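Local coordinates for Rho GTPase-activating protein 27 (Homo sapiens, PDB 3PP2) that probably switches off Rho-type GTPases such as CDC42 and RAC1 by promoting their GDP-bound state, and may take part in clathrin-mediated endocytosis, at residues 43-48 against 101-106; 36-41 against 115-120. All blocks are in the same frame, centred on the assembly; numbering follows the deposited sequence. Where two conformers were deposited one is given.

In the fold
Both contacts belong to the pleckstrin homology (PH) domain, one part of the longer GTPase-activating protein, and their centres lie about 12 Å apart. Contact 1 lies about 3 Å from the centre of the domain, where strand 42-46 faces strand 100-104 across the barrel core. Contact 2, about 10 Å from that centre, is where strand 32-39 meets the C-terminal helix 108-122. Strands 32-39 and 42-46 are consecutive and paired in the sheet, and strand 100-104 leads into the helix, so contact 1 is nested inside the loop closed by contact 2. The two also touch directly, Leu43 CD1 packing on Thr36 CG2. Together they join one hairpin to the last strand and to the helix that closes the barrel.

Contact 1 of 2, residues 43-48 against 101-106; sequences LTFFKD and YLIQHD
Just past Ile103, which packs on Leu43 and Phe45 in the core of the PH-domain barrel, NE2 of Gln104 is gripped by two acceptors, Asp106 OD1 and the carbonyl O of Lys88. The bond from Gln104 NE2 to Asp106 OD1 is 3.2 Å long and fairly straight (162°), reaching the carboxylate on its anti side while lying almost in the amide plane. Arg87 NH1 binds Gln104 OE1, so both ends of this buried amide have partners. The apolar contact joins strands 42-46 and 100-104. These strands are not paired: CA of Phe45 and CA of Ile103 are 10.1 Å apart, and side chains bridge the interval. Ile103 has CG1 anti to its carbonyl carbon (chi1 -51°), with CD1 extended beyond it (chi2 170°), and that branch does all the touching. Its CG1 comes obliquely to the Phe45 ring, 3.8 Å from CZ, whereas CD1 sits at the ring edge, in plane. Thr36 and Arg16 also touch Phe45, and Leu93 touches Leu43. Leu43 and Ile103 meet tip to tip, with 4.1 Å between Leu43 CD2 and Ile103 CD1.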
ATOM      1  N   LEU A  43      -2.021  18.188 -13.236  1.00 17.14           N
ATOM      2  CA  LEU A  43      -2.769  16.980 -12.873  1.00 16.70           C
ATOM      3  C   LEU A  43      -4.054  16.967 -13.656  1.00 16.50           C
ATOM      4  O   LEU A  43      -4.890  17.867 -13.509  1.00 18.14           O
ATOM      5  CB  LEU A  43      -3.063  16.952 -11.373  1.00 17.07           C
ATOM      6  CG  LEU A  43      -3.748  15.706 -10.795  1.00 16.19           C
ATOM      7  CD1 LEU A  43      -2.858  14.502 -10.908  1.00 16.68           C
ATOM      8  CD2 LEU A  43      -4.231  16.001  -9.341  1.00 19.25           C
ATOM      9  N   THR A  44      -4.201  15.949 -14.505  1.00 17.07           N
ATOM     10  CA  THR A  44      -5.336  15.830 -15.380  1.00 17.07           C
ATOM     11  C   THR A  44      -6.188  14.609 -14.976  1.00 16.71           C
ATOM     12  O   THR A  44      -5.674  13.502 -14.929  1.00 17.63           O
ATOM     13  CB  THR A  44      -4.916  15.701 -16.841  1.00 18.64           C
ATOM     14  OG1 THR A  44      -4.123  16.835 -17.219  1.00 19.99           O
ATOM     15  CG2 THR A  44      -6.154  15.580 -17.747  1.00 21.59           C
ATOM     16  N   PHE A  45      -7.460  14.848 -14.691  1.00 16.77           N
ATOM     17  CA  PHE A  45      -8.438  13.810 -14.485  1.00 16.66           C
ATOM     18  C   PHE A  45      -9.230  13.652 -15.759  1.00 17.28           C
ATOM     19  O   PHE A  45      -9.853  14.618 -16.228  1.00 17.85           O
ATOM     20  CB  PHE A  45      -9.385  14.200 -13.362  1.00 17.88           C
ATOM     21  CG  PHE A  45      -8.745  14.281 -12.017  1.00 18.87           C
ATOM     22  CD1 PHE A  45      -8.336  13.138 -11.361  1.00 18.80           C
ATOM     23  CD2 PHE A  45      -8.545  15.507 -11.403  1.00 22.14           C
ATOM     24  CE1 PHE A  45      -7.765  13.228 -10.128  1.00 22.28           C
ATOM     25  CE2 PHE A  45      -7.952  15.599 -10.168  1.00 23.60           C
ATOM     26  CZ  PHE A  45      -7.584  14.442  -9.533  1.00 22.82           C
ATOM     27  N   PHE A  46      -9.206  12.460 -16.337  1.00 17.27           N
ATOM     28  CA  PHE A  46      -9.964  12.174 -17.565  1.00 18.29           C
ATOM     29  C   PHE A  46     -11.410  11.904 -17.251  1.00 18.23           C
ATOM     30  O   PHE A  46     -11.851  11.864 -16.107  1.00 19.22           O
ATOM     31  CB  PHE A  46      -9.240  11.027 -18.308  1.00 18.35           C
ATOM     32  CG  PHE A  46      -7.949  11.471 -18.932  1.00 19.74           C
ATOM     33  CD1 PHE A  46      -6.762  11.517 -18.209  1.00 20.06           C
ATOM     34  CD2 PHE A  46      -7.929  11.929 -20.221  1.00 21.21           C
ATOM     35  CE1 PHE A  46      -5.624  11.967 -18.783  1.00 20.72           C
ATOM     36  CE2 PHE A  46      -6.770  12.410 -20.780  1.00 21.91           C
ATOM     37  CZ  PHE A  46      -5.633  12.427 -20.074  1.00 21.89           C
ATOM     38  N   LYS A  47     -12.198  11.788 -18.311  1.00 20.00           N
ATOM     39  CA  LYS A  47     -13.575  11.428 -18.208  0.50 20.40           C
ATOM     40  C   LYS A  47     -13.721  10.134 -17.395  1.00 20.86           C
ATOM     41  O   LYS A  47     -12.792   9.317 -17.360  1.00 20.11           O
ATOM     42  CB  LYS A  47     -14.131  11.248 -19.636  0.50 21.44           C
ATOM     43  CG  LYS A  47     -15.647  11.115 -19.734  0.50 23.23           C
ATOM     44  CD  LYS A  47     -16.076  10.937 -21.196  0.50 23.31           C
ATOM     45  CE  LYS A  47     -17.599  11.123 -21.399  0.50 25.03           C
ATOM     46  NZ  LYS A  47     -18.031  11.055 -22.833  0.50 28.18           N
ATOM     47  N   ASP A  48     -14.878   9.959 -16.769  1.00 21.01           N
ATOM     48  CA  ASP A  48     -15.216   8.746 -16.019  0.50 21.36           C
ATOM     49  C   ASP A  48     -14.811   7.492 -16.780  1.00 21.56           C
ATOM     50  O   ASP A  48     -15.111   7.377 -17.981  1.00 21.60           O
ATOM     51  CB  ASP A  48     -16.724   8.755 -15.777  0.50 21.57           C
ATOM     52  CG  ASP A  48     -17.218   7.645 -14.836  0.50 23.04           C
ATOM     53  OD1 ASP A  48     -16.470   6.702 -14.471  0.50 21.28           O
ATOM     54  OD2 ASP A  48     -18.391   7.780 -14.428  0.50 26.90           O
ATOM     55  N   TYR A 101     -10.810  19.956  -5.103  1.00 17.47           N
ATOM     56  CA  TYR A 101     -11.067  18.564  -5.490  1.00 17.60           C
ATOM     57  C   TYR A 101     -10.689  17.658  -4.337  1.00 17.25           C
ATOM     58  O   TYR A 101      -9.761  17.971  -3.581  1.00 18.10           O
ATOM     59  CB  TYR A 101     -10.215  18.152  -6.708  1.00 18.75           C
ATOM     60  CG  TYR A 101     -10.442  19.046  -7.896  1.00 19.02           C
ATOM     61  CD1 TYR A 101     -11.329  18.713  -8.905  1.00 21.24           C
ATOM     62  CD2 TYR A 101      -9.745  20.250  -7.988  1.00 21.37           C
ATOM     63  CE1 TYR A 101     -11.540  19.571  -9.961  1.00 24.27           C
ATOM     64  CE2 TYR A 101      -9.934  21.120  -9.012  1.00 24.90           C
ATOM     65  CZ  TYR A 101     -10.840  20.780 -10.036  1.00 23.18           C
ATOM     66  OH  TYR A 101     -11.048  21.664 -11.084  1.00 30.32           O
ATOM     67  N   LEU A 102     -11.425  16.564  -4.195  1.00 16.58           N
ATOM     68  CA  LEU A 102     -11.011  15.451  -3.366  1.00 16.30           C
ATOM     69  C   LEU A 102     -10.551  14.308  -4.249  1.00 15.43           C
ATOM     70  O   LEU A 102     -11.147  14.069  -5.301  1.00 17.09           O
ATOM     71  CB  LEU A 102     -12.134  14.996  -2.442  1.00 17.43           C
ATOM     72  CG  LEU A 102     -12.729  16.051  -1.530  1.00 17.20           C
ATOM     73  CD1 LEU A 102     -13.949  15.545  -0.764  1.00 19.89           C
ATOM     74  CD2 LEU A 102     -11.729  16.672  -0.620  1.00 19.04           C
ATOM     75  N   ILE A 103      -9.551  13.566  -3.758  1.00 15.34           N
ATOM     76  CA  ILE A 103      -8.892  12.481  -4.485  1.00 14.82           C
ATOM     77  C   ILE A 103      -8.845  11.310  -3.522  1.00 14.65           C
ATOM     78  O   ILE A 103      -8.504  11.491  -2.346  1.00 15.61           O
ATOM     79  CB  ILE A 103      -7.460  12.872  -4.952  1.00 15.50           C
ATOM     80  CG1 ILE A 103      -7.481  14.215  -5.704  1.00 18.19           C
ATOM     81  CG2 ILE A 103      -6.797  11.762  -5.736  1.00 17.00           C
ATOM     82  CD1 ILE A 103      -6.094  14.760  -5.963  1.00 17.95           C
ATOM     83  N   GLN A 104      -9.203  10.122  -3.999  1.00 14.90           N
ATOM     84  CA  GLN A 104      -9.332   8.975  -3.079  1.00 15.48           C
ATOM     85  C   GLN A 104      -9.000   7.677  -3.743  1.00 14.90           C
ATOM     86  O   GLN A 104      -9.177   7.504  -4.953  1.00 15.03           O
ATOM     87  CB  GLN A 104     -10.783   8.954  -2.583  1.00 16.79           C
ATOM     88  CG  GLN A 104     -11.120   8.027  -1.453  1.00 16.63           C
ATOM     89  CD  GLN A 104     -11.574   6.657  -1.899  1.00 17.69           C
ATOM     90  OE1 GLN A 104     -12.134   6.474  -3.012  1.00 18.06           O
ATOM     91  NE2 GLN A 104     -11.396   5.673  -1.007  1.00 17.79           N
ATOM     92  N   HIS A 105      -8.599   6.705  -2.924  1.00 14.22           N
ATOM     93  CA  HIS A 105      -8.471   5.304  -3.339  1.00 14.95           C
ATOM     94  C   HIS A 105      -8.548   4.460  -2.082  1.00 14.95           C
ATOM     95  O   HIS A 105      -8.139   4.887  -1.022  1.00 15.71           O
ATOM     96  CB  HIS A 105      -7.175   5.036  -4.108  1.00 15.06           C
ATOM     97  CG  HIS A 105      -7.176   3.765  -4.884  1.00 13.52           C
ATOM     98  ND1 HIS A 105      -6.976   2.527  -4.294  1.00 14.62           N
ATOM     99  CD2 HIS A 105      -7.398   3.536  -6.206  1.00 15.29           C
ATOM    100  CE1 HIS A 105      -7.040   1.597  -5.232  1.00 16.15           C
ATOM    101  NE2 HIS A 105      -7.316   2.176  -6.400  1.00 17.52           N
ATOM    102  N   ASP A 106      -9.104   3.258  -2.206  1.00 16.05           N
ATOM    103  CA  ASP A 106      -9.153   2.386  -1.050  1.00 17.43           C
ATOM    104  C   ASP A 106      -7.779   1.999  -0.563  1.00 16.10           C
ATOM    105  O   ASP A 106      -7.656   1.724   0.643  1.00 16.86           O
ATOM    106  CB  ASP A 106      -9.980   1.147  -1.359  1.00 19.54           C
ATOM    107  CG  ASP A 106     -11.441   1.443  -1.559  1.00 23.59           C
ATOM    108  OD1 ASP A 106     -11.917   2.563  -1.231  1.00 28.73           O
ATOM    109  OD2 ASP A 106     -12.103   0.522  -2.098  1.00 33.56           O
TER

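Contact 2 of 2, residues 36-41 against 115-120; sequences TVLEGG and HKAIAQ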
ATOM      1  N   THR A  36      -5.980   9.240 -14.474  1.00 16.83           N
ATOM      2  CA  THR A  36      -5.399  10.457 -13.931  1.00 16.28           C
ATOM      3  C   THR A  36      -3.954  10.472 -14.356  1.00 16.09           C
ATOM      4  O   THR A  36      -3.261   9.460 -14.233  1.00 17.74           O
ATOM      5  CB  THR A  36      -5.503  10.465 -12.385  1.00 16.91           C
ATOM      6  OG1 THR A  36      -6.876  10.283 -11.999  1.00 18.40           O
ATOM      7  CG2 THR A  36      -4.999  11.772 -11.771  1.00 17.10           C
ATOM      8  N   VAL A  37      -3.490  11.615 -14.838  1.00 16.72           N
ATOM      9  CA  VAL A  37      -2.108  11.798 -15.243  1.00 17.91           C
ATOM     10  C   VAL A  37      -1.519  13.041 -14.615  1.00 17.51           C
ATOM     11  O   VAL A  37      -2.098  14.105 -14.685  1.00 18.51           O
ATOM     12  CB  VAL A  37      -1.973  11.918 -16.783  1.00 18.35           C
ATOM     13  CG1 VAL A  37      -0.528  12.250 -17.248  1.00 21.31           C
ATOM     14  CG2 VAL A  37      -2.492  10.600 -17.440  1.00 20.55           C
ATOM     15  N   LEU A  38      -0.384  12.862 -13.966  1.00 17.37           N
ATOM     16  CA  LEU A  38       0.453  13.960 -13.499  1.00 18.14           C
ATOM     17  C   LEU A  38       1.666  14.064 -14.395  1.00 19.78           C
ATOM     18  O   LEU A  38       2.443  13.126 -14.514  1.00 21.28           O
ATOM     19  CB  LEU A  38       0.898  13.685 -12.069  1.00 18.58           C
ATOM     20  CG  LEU A  38       1.860  14.686 -11.445  1.00 20.07           C
ATOM     21  CD1 LEU A  38       1.230  16.046 -11.345  1.00 22.87           C
ATOM     22  CD2 LEU A  38       2.308  14.163 -10.094  1.00 26.04           C
ATOM     23  N   GLU A  39       1.813  15.202 -15.072  1.00 22.16           N
ATOM     24  CA  GLU A  39       2.939  15.404 -15.993  1.00 25.34           C
ATOM     25  C   GLU A  39       3.264  16.880 -16.000  1.00 26.87           C
ATOM     26  O   GLU A  39       2.365  17.696 -16.131  1.00 26.10           O
ATOM     27  CB  GLU A  39       2.532  14.925 -17.407  1.00 27.33           C
ATOM     28  CG  GLU A  39       3.616  14.926 -18.447  1.00 33.84           C
ATOM     29  CD  GLU A  39       3.236  14.099 -19.700  1.00 39.15           C
ATOM     30  OE1 GLU A  39       2.101  13.527 -19.764  1.00 43.62           O
ATOM     31  OE2 GLU A  39       4.079  14.026 -20.629  1.00 46.16           O
ATOM     32  N   GLY A  40       4.549  17.213 -15.867  1.00 28.25           N
ATOM     33  CA  GLY A  40       4.979  18.584 -15.890  1.00 28.62           C
ATOM     34  C   GLY A  40       4.285  19.595 -14.999  1.00 28.85           C
ATOM     35  O   GLY A  40       4.023  20.719 -15.425  1.00 30.50           O
ATOM     36  N   GLY A  41       3.996  19.227 -13.748  1.00 27.63           N
ATOM     37  CA  GLY A  41       3.306  20.167 -12.865  1.00 26.86           C
ATOM     38  C   GLY A  41       1.798  20.380 -13.110  1.00 25.12           C
ATOM     39  O   GLY A  41       1.217  21.337 -12.617  1.00 25.96           O
ATOM     40  N   HIS A 115       0.179  11.458  -3.207  1.00 14.06           N
ATOM     41  CA  HIS A 115       0.472  12.640  -2.457  1.00 13.95           C
ATOM     42  C   HIS A 115       1.891  13.086  -2.695  1.00 14.26           C
ATOM     43  O   HIS A 115       2.141  14.260  -2.961  1.00 15.69           O
ATOM     44  CB  HIS A 115       0.208  12.370  -0.963  1.00 13.92           C
ATOM     45  CG  HIS A 115       0.526  13.517  -0.080  1.00 14.92           C
ATOM     46  ND1 HIS A 115       1.817  13.893   0.203  1.00 14.92           N
ATOM     47  CD2 HIS A 115      -0.275  14.402   0.562  1.00 16.79           C
ATOM     48  CE1 HIS A 115       1.792  14.978   0.958  1.00 16.27           C
ATOM     49  NE2 HIS A 115       0.536  15.284   1.225  1.00 18.43           N
ATOM     50  N   LYS A 116       2.838  12.151  -2.627  1.00 15.16           N
ATOM     51  CA  LYS A 116       4.250  12.468  -2.858  1.00 15.95           C
ATOM     52  C   LYS A 116       4.490  13.087  -4.227  1.00 16.75           C
ATOM     53  O   LYS A 116       5.188  14.083  -4.359  1.00 17.89           O
ATOM     54  CB  LYS A 116       5.110  11.215  -2.679  1.00 16.96           C
ATOM     55  CG  LYS A 116       6.596  11.480  -2.633  1.00 19.49           C
ATOM     56  CD  LYS A 116       7.361  10.163  -2.352  1.00 23.94           C
ATOM     57  CE  LYS A 116       8.873  10.418  -2.297  1.00 29.35           C
ATOM     58  NZ  LYS A 116       9.592   9.157  -2.289  1.00 35.99           N
ATOM     59  N   ALA A 117       3.862  12.510  -5.245  1.00 15.99           N
ATOM     60  CA  ALA A 117       4.060  12.985  -6.616  1.00 17.27           C
ATOM     61  C   ALA A 117       3.455  14.377  -6.779  1.00 16.63           C
ATOM     62  O   ALA A 117       4.057  15.272  -7.403  1.00 18.28           O
ATOM     63  CB  ALA A 117       3.510  11.969  -7.622  1.00 17.92           C
ATOM     64  N   ILE A 118       2.227  14.561  -6.314  1.00 16.35           N
ATOM     65  CA  ILE A 118       1.562  15.865  -6.423  1.00 16.47           C
ATOM     66  C   ILE A 118       2.291  16.925  -5.629  1.00 16.12           C
ATOM     67  O   ILE A 118       2.491  18.050  -6.114  1.00 17.60           O
ATOM     68  CB  ILE A 118       0.064  15.779  -5.993  1.00 15.56           C
ATOM     69  CG1 ILE A 118      -0.733  14.837  -6.924  1.00 16.70           C
ATOM     70  CG2 ILE A 118      -0.606  17.166  -5.955  1.00 17.79           C
ATOM     71  CD1 ILE A 118      -2.063  14.370  -6.346  1.00 17.67           C
ATOM     72  N   ALA A 119       2.742  16.582  -4.436  1.00 16.42           N
ATOM     73  CA  ALA A 119       3.532  17.512  -3.633  1.00 18.22           C
ATOM     74  C   ALA A 119       4.787  17.971  -4.376  1.00 18.77           C
ATOM     75  O   ALA A 119       5.137  19.174  -4.360  1.00 20.33           O
ATOM     76  CB  ALA A 119       3.927  16.858  -2.254  1.00 18.19           C
ATOM     77  N   GLN A 120       5.477  17.041  -5.030  1.00 19.49           N
ATOM     78  CA  GLN A 120       6.656  17.421  -5.812  1.00 21.63           C
ATOM     79  C   GLN A 120       6.252  18.310  -6.985  1.00 22.67           C
ATOM     80  O   GLN A 120       6.985  19.245  -7.343  1.00 25.53           O
ATOM     81  CB  GLN A 120       7.401  16.187  -6.294  1.00 22.76           C
ATOM     82  CG  GLN A 120       8.691  16.499  -7.021  1.00 27.90           C
ATOM     83  CD  GLN A 120       9.593  15.283  -7.269  1.00 33.47           C
ATOM     84  OE1 GLN A 120       9.612  14.309  -6.495  1.00 39.06           O
ATOM     85  NE2 GLN A 120      10.350  15.343  -8.356  1.00 39.51           N
TER
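Leu38, on strand 32-39, and Ile118, on helix 108-122, bring their CA atoms to 7.4 Å, the nearest CA pair of segments 36-41 and 115-120. Leu38 carries the strand's whole share of the contact. Its CB points at the helix, and with CG anti to the backbone N (chi1 176°) and chi2 at 62° the methyl CD2 is pushed forward against one stretch of helix backbone. There CD2 of Leu38 lies 3.4 Å from the carbonyl O of Ala117 and 3.5 Å from Ala117 CB. The same methyl is 3.8 Å from Ile118 N, so it rests on the peptide link between the two residues. Ala117 has only a CB to place between strand and helix, and a leucine methyl can therefore come up to the main chain itself. Ile118 adds a looser flank, its CG1 4.4 Å from Leu38 CD2. The meeting is entirely van der Waals in character. Directly after the strand, Gly40 and Gly41 make the type I' turn into strand 42-46. This is the PH-domain arrangement in which the C-terminal helix closes one end of the barrel. Leu72 touches both Leu38 and Ile118, Leu77 of strand 76-79 packs on Ile118 and Ala119, Lys10 of strand 10-21 reaches Ala117, and Leu38 also lies on Leu43 of the neighbouring strand 42-46.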